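Local coordinates for probable GTP-binding protein EngB (Pyrococcus horikoshii, PDB 2CXX) that binds guanine nucleotides as a probable EngB-type GTPase and is predicted to be needed for normal cell division and septation, at residues 86-91 and 147-152; 113-118 and 125-130. One frame throughout, in Å; residues are numbered along the deposited sequence.

Contact 1: residues 86-91 and 147-152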
loop_
_atom_site.group_PDB
_atom_site.type_symbol
_atom_site.label_atom_id
_atom_site.label_comp_id
_atom_site.label_asym_id
_atom_site.label_seq_id
_atom_site.Cartn_x
_atom_site.Cartn_y
_atom_site.Cartn_z
ATOM N N ALA A 86 -4.896 -5.117 -5.402
ATOM C CA ALA A 86 -4.465 -3.936 -4.689
ATOM C C ALA A 86 -3.130 -4.225 -4.027
ATOM O O ALA A 86 -2.870 -5.327 -3.531
ATOM C CB ALA A 86 -5.544 -3.508 -3.565
ATOM N N VAL A 87 -2.232 -3.250 -4.071
ATOM C CA VAL A 87 -0.967 -3.379 -3.354
ATOM C C VAL A 87 -0.960 -2.315 -2.262
ATOM O O VAL A 87 -1.010 -1.113 -2.554
ATOM C CB VAL A 87 0.233 -3.107 -4.239
ATOM C CG1 VAL A 87 1.587 -3.258 -3.398
ATOM C CG2 VAL A 87 0.227 -4.125 -5.376
ATOM N N LEU A 88 -0.967 -2.750 -1.003
ATOM C CA LEU A 88 -0.878 -1.806 0.087
ATOM C C LEU A 88 0.597 -1.809 0.481
ATOM O O LEU A 88 1.141 -2.832 0.893
ATOM C CB LEU A 88 -1.755 -2.254 1.294
ATOM C CG LEU A 88 -1.487 -1.564 2.646
ATOM C CD1 LEU A 88 -1.728 -0.066 2.618
ATOM C CD2 LEU A 88 -2.381 -2.198 3.707
ATOM N N VAL A 89 1.234 -0.646 0.370
ATOM C CA VAL A 89 2.643 -0.501 0.755
ATOM C C VAL A 89 2.694 -0.065 2.198
ATOM O O VAL A 89 2.029 0.872 2.544
ATOM C CB VAL A 89 3.286 0.585 -0.075
ATOM C CG1 VAL A 89 4.785 0.545 0.106
ATOM C CG2 VAL A 89 2.919 0.376 -1.571
ATOM N N VAL A 90 3.445 -0.770 3.046
ATOM C CA VAL A 90 3.626 -0.373 4.448
ATOM C C VAL A 90 5.089 -0.258 4.719
ATOM O O VAL A 90 5.926 -0.837 4.019
ATOM C CB VAL A 90 3.014 -1.343 5.473
ATOM C CG1 VAL A 90 1.477 -1.529 5.126
ATOM C CG2 VAL A 90 3.728 -2.632 5.460
ATOM N N ASP A 91 5.411 0.499 5.767
ATOM C CA ASP A 91 6.801 0.712 6.148
ATOM C C ASP A 91 6.976 -0.365 7.242
ATOM O O ASP A 91 6.429 -0.221 8.305
ATOM C CB ASP A 91 6.934 2.147 6.684
ATOM C CG ASP A 91 8.282 2.432 7.310
ATOM O OD1 ASP A 91 8.962 1.462 7.709
ATOM O OD2 ASP A 91 8.625 3.631 7.420
ATOM N N GLU A 147 -1.516 -10.717 12.254
ATOM C CA GLU A 147 -2.487 -10.794 13.335
ATOM C C GLU A 147 -3.352 -9.498 13.381
ATOM O O GLU A 147 -4.562 -9.576 13.538
ATOM C CB GLU A 147 -1.702 -11.010 14.649
ATOM C CG GLU A 147 -2.481 -11.557 15.843
ATOM C CD GLU A 147 -3.262 -10.530 16.571
ATOM O OE1 GLU A 147 -2.787 -9.394 16.669
ATOM O OE2 GLU A 147 -4.365 -10.857 17.082
ATOM N N LYS A 148 -2.737 -8.321 13.199
ATOM C CA LYS A 148 -3.505 -7.072 13.277
ATOM C C LYS A 148 -4.438 -6.856 12.079
ATOM O O LYS A 148 -5.517 -6.250 12.216
ATOM C CB LYS A 148 -2.542 -5.871 13.399
ATOM C CG LYS A 148 -1.750 -5.850 14.726
ATOM C CD LYS A 148 -2.678 -5.610 15.885
ATOM C CE LYS A 148 -1.988 -5.885 17.214
ATOM N NZ LYS A 148 -2.954 -5.799 18.367
ATOM N N PHE A 149 -4.019 -7.345 10.914
ATOM C CA PHE A 149 -4.811 -7.197 9.673
ATOM C C PHE A 149 -5.856 -8.340 9.508
ATOM O O PHE A 149 -6.611 -8.342 8.554
ATOM C CB PHE A 149 -3.896 -7.282 8.457
ATOM C CG PHE A 149 -3.057 -6.045 8.188
ATOM C CD1 PHE A 149 -2.896 -5.029 9.156
ATOM C CD2 PHE A 149 -2.340 -5.952 6.963
ATOM C CE1 PHE A 149 -2.048 -3.967 8.915
ATOM C CE2 PHE A 149 -1.467 -4.880 6.721
ATOM C CZ PHE A 149 -1.316 -3.887 7.695
ATOM N N GLU A 150 -5.870 -9.296 10.439
ATOM C CA GLU A 150 -6.794 -10.459 10.386
ATOM C C GLU A 150 -6.538 -11.332 9.168
ATOM O O GLU A 150 -7.444 -11.706 8.424
ATOM C CB GLU A 150 -8.294 -10.033 10.437
ATOM C CG GLU A 150 -8.639 -9.372 11.764
ATOM C CD GLU A 150 -10.088 -8.939 11.881
ATOM O OE1 GLU A 150 -10.882 -9.136 10.925
ATOM O OE2 GLU A 150 -10.414 -8.381 12.942
ATOM N N VAL A 151 -5.261 -11.637 8.973
ATOM C CA VAL A 151 -4.785 -12.495 7.905
ATOM C C VAL A 151 -4.495 -13.872 8.490
ATOM O O VAL A 151 -3.734 -13.991 9.445
ATOM C CB VAL A 151 -3.513 -11.966 7.284
ATOM C CG1 VAL A 151 -2.985 -12.939 6.302
ATOM C CG2 VAL A 151 -3.825 -10.664 6.567
ATOM N N PRO A 152 -5.138 -14.923 7.936
ATOM C CA PRO A 152 -4.932 -16.296 8.420
ATOM C C PRO A 152 -3.475 -16.744 8.267
ATOM O O PRO A 152 -2.806 -16.414 7.293
ATOM C CB PRO A 152 -5.866 -17.154 7.545
ATOM C CG PRO A 152 -6.900 -16.200 6.991
ATOM C CD PRO A 152 -6.148 -14.860 6.853
#
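Leu-88 reaches Phe-149 from the opposite direction, the two side chains meeting between strand 85-91 and the C-terminal part of helix 138-149. All the contact across these two segments is apolar. Leu-88 CD2 lies 4.1 Å from Phe-149 CE2, set obliquely to the ring. Leu-88 CG stands anti to the backbone N (chi1 165°), a setting that carries the isobutyl group away from the strand toward the phenyl group. Two residues on, Val-90 brings CG1 to the outer edge of the same ring, near its plane, 4.5 Å from CZ of Phe-149. The backbones stay well apart, the CA atoms of Leu-88 and Phe-149 being 11.7 Å from each other, and the two side chains together span the distance. Val-127 of the adjoining strand and Tyr-115 of helix 110-120 also pack on Phe-149, the tyrosine with its ring plane about 25° from that of the phenylalanine.

Polar interactions belong to the flanks. Glu-150 has positive phi just after the helix, in a Schellman motif whose bond from Glu-150 N to Glu-147 O is weak, while Lys-148 forms a salt bridge with Glu-103. At the far end of the strand, Asp-91 pairs with Lys-131 and caps the backbone N of Ala-94.

With 77 Å² buried and no hydrogen bond between the segments, the chemistry implies a light, nondirectional fit: a buried phenyl ring touched by one methyl at its edge and by another obliquely, both from a central strand in the G-domain sheet.

Contact 2: residues 113-118 and 125-130; sequences EFYQFL and TIVAVN. With GDP (guanosine-5'-diphosphate), chain D.
Tyr-115 and Leu-118 of helix 110-120 lie over Thr-125 and Val-127 of the strand that follows, the alpha-beta unit of a P-loop GTPase fold in which a short loop turns the chain back into the sheet. Helix and strand segments run nearly antiparallel, at 159°, with axes 10.0 Å apart.

Packing is tight at the start of the strand. With chi1 near -176° the tyrosine ring extends opposite the backbone N, and CE2 lies against two methyl groups: Thr-125 CG2 and Val-127 CG2, each 3.7 Å from it. Both methyls come at the ring obliquely; the valine crosses the tyrosine at about a right angle, whereas the threonine slides past it. On the threonine's other branch, OG1 sits 3.5 Å from Leu-118 CD1. This is a packing contact, since the hydroxyl is hydrogen-bonded to the carbonyl O of Ile-123 in the connecting loop. Leu-118 also lays CG over one face of the Phe-114 ring, offset toward the rim.

The contact is looser around the phenol oxygen. There a water takes the place of a direct bond, giving a hydrogen to Thr-125 O at 2.7 Å and lying 2.8 Å from Tyr-115 OH, and Thr-125 itself is partly exposed.

Toward its C-terminal end the strand leaves the helix behind and reaches the nucleotide. In the GDP pocket Asn-130 ND2 is hydrogen-bonded to Val-12 O and its OD1 to Ala-165 N; ND2 also lies 3.1 Å from N7 of the guanine.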
loop_
_atom_site.group_PDB
_atom_site.type_symbol
_atom_site.label_atom_id
_atom_site.label_comp_id
_atom_site.label_asym_id
_atom_site.label_seq_id
_atom_site.Cartn_x
_atom_site.Cartn_y
_atom_site.Cartn_z
ATOM N N GLU A 113 -7.072 -0.322 9.260
ATOM C CA GLU A 113 -8.353 0.120 8.762
ATOM C C GLU A 113 -8.427 -0.099 7.272
ATOM O O GLU A 113 -9.425 -0.648 6.759
ATOM C CB GLU A 113 -8.581 1.612 9.066
ATOM C CG GLU A 113 -9.980 2.019 8.692
ATOM C CD GLU A 113 -10.243 3.523 8.785
ATOM O OE1 GLU A 113 -11.411 3.944 8.574
ATOM O OE2 GLU A 113 -9.283 4.295 9.034
ATOM N N PHE A 114 -7.367 0.276 6.555
ATOM C CA PHE A 114 -7.412 0.139 5.098
ATOM C C PHE A 114 -7.360 -1.292 4.570
ATOM O O PHE A 114 -8.099 -1.642 3.641
ATOM C CB PHE A 114 -6.296 0.959 4.437
ATOM C CG PHE A 114 -6.498 1.136 2.980
ATOM C CD1 PHE A 114 -7.535 1.896 2.502
ATOM C CD2 PHE A 114 -5.659 0.491 2.088
ATOM C CE1 PHE A 114 -7.725 2.001 1.097
ATOM C CE2 PHE A 114 -5.831 0.587 0.696
ATOM C CZ PHE A 114 -6.881 1.349 0.215
ATOM N N TYR A 115 -6.516 -2.118 5.133
ATOM C CA TYR A 115 -6.476 -3.505 4.690
ATOM C C TYR A 115 -7.848 -4.152 4.967
ATOM O O TYR A 115 -8.405 -4.908 4.143
ATOM C CB TYR A 115 -5.378 -4.280 5.438
ATOM C CG TYR A 115 -5.216 -5.694 4.957
ATOM C CD1 TYR A 115 -6.001 -6.700 5.473
ATOM C CD2 TYR A 115 -4.334 -5.999 3.923
ATOM C CE1 TYR A 115 -5.951 -8.016 4.970
ATOM C CE2 TYR A 115 -4.248 -7.316 3.411
ATOM C CZ TYR A 115 -5.075 -8.307 3.956
ATOM O OH TYR A 115 -5.015 -9.616 3.557
ATOM N N GLN A 116 -8.455 -3.825 6.101
ATOM C CA GLN A 116 -9.736 -4.451 6.385
ATOM C C GLN A 116 -10.822 -3.912 5.499
ATOM O O GLN A 116 -11.753 -4.668 5.124
ATOM C CB GLN A 116 -10.099 -4.311 7.860
ATOM C CG GLN A 116 -9.154 -5.151 8.731
ATOM C CD GLN A 116 -9.452 -5.056 10.233
ATOM O OE1 GLN A 116 -10.439 -4.442 10.637
ATOM N NE2 GLN A 116 -8.614 -5.694 11.058
ATOM N N PHE A 117 -10.668 -2.658 5.067
ATOM C CA PHE A 117 -11.638 -2.074 4.158
ATOM C C PHE A 117 -11.557 -2.828 2.805
ATOM O O PHE A 117 -12.595 -3.217 2.227
ATOM C CB PHE A 117 -11.348 -0.570 4.006
ATOM C CG PHE A 117 -11.960 0.071 2.770
ATOM C CD1 PHE A 117 -13.351 0.335 2.690
ATOM C CD2 PHE A 117 -11.152 0.441 1.700
ATOM C CE1 PHE A 117 -13.901 0.956 1.562
ATOM C CE2 PHE A 117 -11.668 1.053 0.584
ATOM C CZ PHE A 117 -13.047 1.331 0.488
ATOM N N LEU A 118 -10.350 -3.040 2.298
ATOM C CA LEU A 118 -10.226 -3.756 1.031
ATOM C C LEU A 118 -10.843 -5.153 1.129
ATOM O O LEU A 118 -11.388 -5.674 0.126
ATOM C CB LEU A 118 -8.758 -3.889 0.620
ATOM C CG LEU A 118 -8.096 -2.516 0.295
ATOM C CD1 LEU A 118 -6.603 -2.655 0.116
ATOM C CD2 LEU A 118 -8.714 -1.923 -1.017
ATOM N N THR A 125 -5.556 -8.417 -2.033
ATOM C CA THR A 125 -4.578 -7.421 -1.611
ATOM C C THR A 125 -3.238 -8.004 -1.268
ATOM O O THR A 125 -3.150 -8.974 -0.513
ATOM C CB THR A 125 -5.112 -6.668 -0.383
ATOM O OG1 THR A 125 -6.336 -6.009 -0.720
ATOM C CG2 THR A 125 -4.082 -5.606 0.086
ATOM N N ILE A 126 -2.179 -7.422 -1.810
ATOM C CA ILE A 126 -0.819 -7.855 -1.464
ATOM C C ILE A 126 -0.252 -6.741 -0.592
ATOM O O ILE A 126 -0.487 -5.573 -0.856
ATOM C CB ILE A 126 0.066 -8.025 -2.754
ATOM C CG1 ILE A 126 -0.482 -9.141 -3.612
ATOM C CG2 ILE A 126 1.541 -8.205 -2.376
ATOM C CD1 ILE A 126 -0.036 -9.033 -5.086
ATOM N N VAL A 127 0.396 -7.081 0.517
ATOM C CA VAL A 127 1.017 -6.066 1.340
ATOM C C VAL A 127 2.495 -6.054 1.028
ATOM O O VAL A 127 3.183 -7.039 1.309
ATOM C CB VAL A 127 0.837 -6.383 2.859
ATOM C CG1 VAL A 127 1.592 -5.334 3.727
ATOM C CG2 VAL A 127 -0.657 -6.428 3.188
ATOM N N ALA A 128 2.997 -4.951 0.462
ATOM C CA ALA A 128 4.437 -4.812 0.185
ATOM C C ALA A 128 5.049 -4.277 1.502
ATOM O O ALA A 128 4.790 -3.148 1.886
ATOM C CB ALA A 128 4.672 -3.789 -0.945
ATOM N N VAL A 129 5.839 -5.089 2.193
ATOM C CA VAL A 129 6.437 -4.675 3.456
ATOM C C VAL A 129 7.797 -4.047 3.106
ATOM O O VAL A 129 8.826 -4.712 2.996
ATOM C CB VAL A 129 6.546 -5.873 4.402
ATOM C CG1 VAL A 129 7.122 -5.370 5.744
ATOM C CG2 VAL A 129 5.104 -6.509 4.608
ATOM N N ASN A 130 7.777 -2.734 2.962
ATOM C CA ASN A 130 8.925 -2.005 2.479
ATOM C C ASN A 130 9.887 -1.608 3.577
ATOM O O ASN A 130 9.563 -1.662 4.767
ATOM C CB ASN A 130 8.444 -0.764 1.703
ATOM C CG ASN A 130 9.542 -0.154 0.821
ATOM O OD1 ASN A 130 10.348 -0.883 0.265
ATOM N ND2 ASN A 130 9.548 1.167 0.657
HETATM P PB GDP D . 5.859 7.857 -0.578
HETATM O O1B GDP D . 5.503 9.108 0.150
HETATM O O2B GDP D . 5.261 6.592 0.158
HETATM O O3B GDP D . 5.799 7.875 -2.091
HETATM O O3A GDP D . 7.410 7.672 -0.292
HETATM P PA GDP D . 8.786 7.846 -1.085
HETATM O O1A GDP D . 8.871 6.846 -2.169
HETATM O O2A GDP D . 8.924 9.317 -1.625
HETATM O "O5'" GDP D . 9.900 7.406 -0.018
HETATM C "C5'" GDP D . 9.830 8.186 1.138
HETATM C "C4'" GDP D . 11.152 8.091 1.910
HETATM O "O4'" GDP D . 11.460 6.660 2.217
HETATM C "C3'" GDP D . 12.384 8.537 1.198
HETATM O "O3'" GDP D . 13.408 9.356 1.778
HETATM C "C2'" GDP D . 12.861 7.283 0.433
HETATM O "O2'" GDP D . 14.315 7.382 0.187
HETATM C "C1'" GDP D . 12.737 6.281 1.585
HETATM N N9 GDP D . 12.608 4.879 1.163
HETATM C C8 GDP D . 11.746 4.328 0.188
HETATM N N7 GDP D . 11.919 3.052 0.124
HETATM C C5 GDP D . 12.881 2.684 1.027
HETATM C C6 GDP D . 13.489 1.452 1.419
HETATM O O6 GDP D . 13.193 0.414 0.915
HETATM N N1 GDP D . 14.459 1.463 2.417
HETATM C C2 GDP D . 14.834 2.634 3.012
HETATM N N2 GDP D . 15.803 2.593 3.988
HETATM N N3 GDP D . 14.289 3.791 2.667
HETATM C C4 GDP D . 13.318 3.853 1.687
HETATM O O HOH W 1 -4.987 -10.449 0.890
#

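Contact 2 is nested within the loop that contact 1 closes, and their centres lie only 4 Å apart. Strands 85-91 and 125-130 are parallel neighbours in the sheet, joined by probable backbone hydrogen bonds, Ala-86 O to Ile-126 N at 2.8 Å and Leu-88 O to Ala-128 N at 2.9 Å. The two contacts also touch in a packing contact between Val-151 CG2 and Tyr-115 OH, 3.4 Å apart. Both strands point their C-terminal ends at the nucleotide site: the side chain of Val-90 is about 10 Å from GDP and about 6 Å from that of Asn-130, while the side chain of Leu-88 lies about 4 Å from Gly-8, predicted to bind GTP.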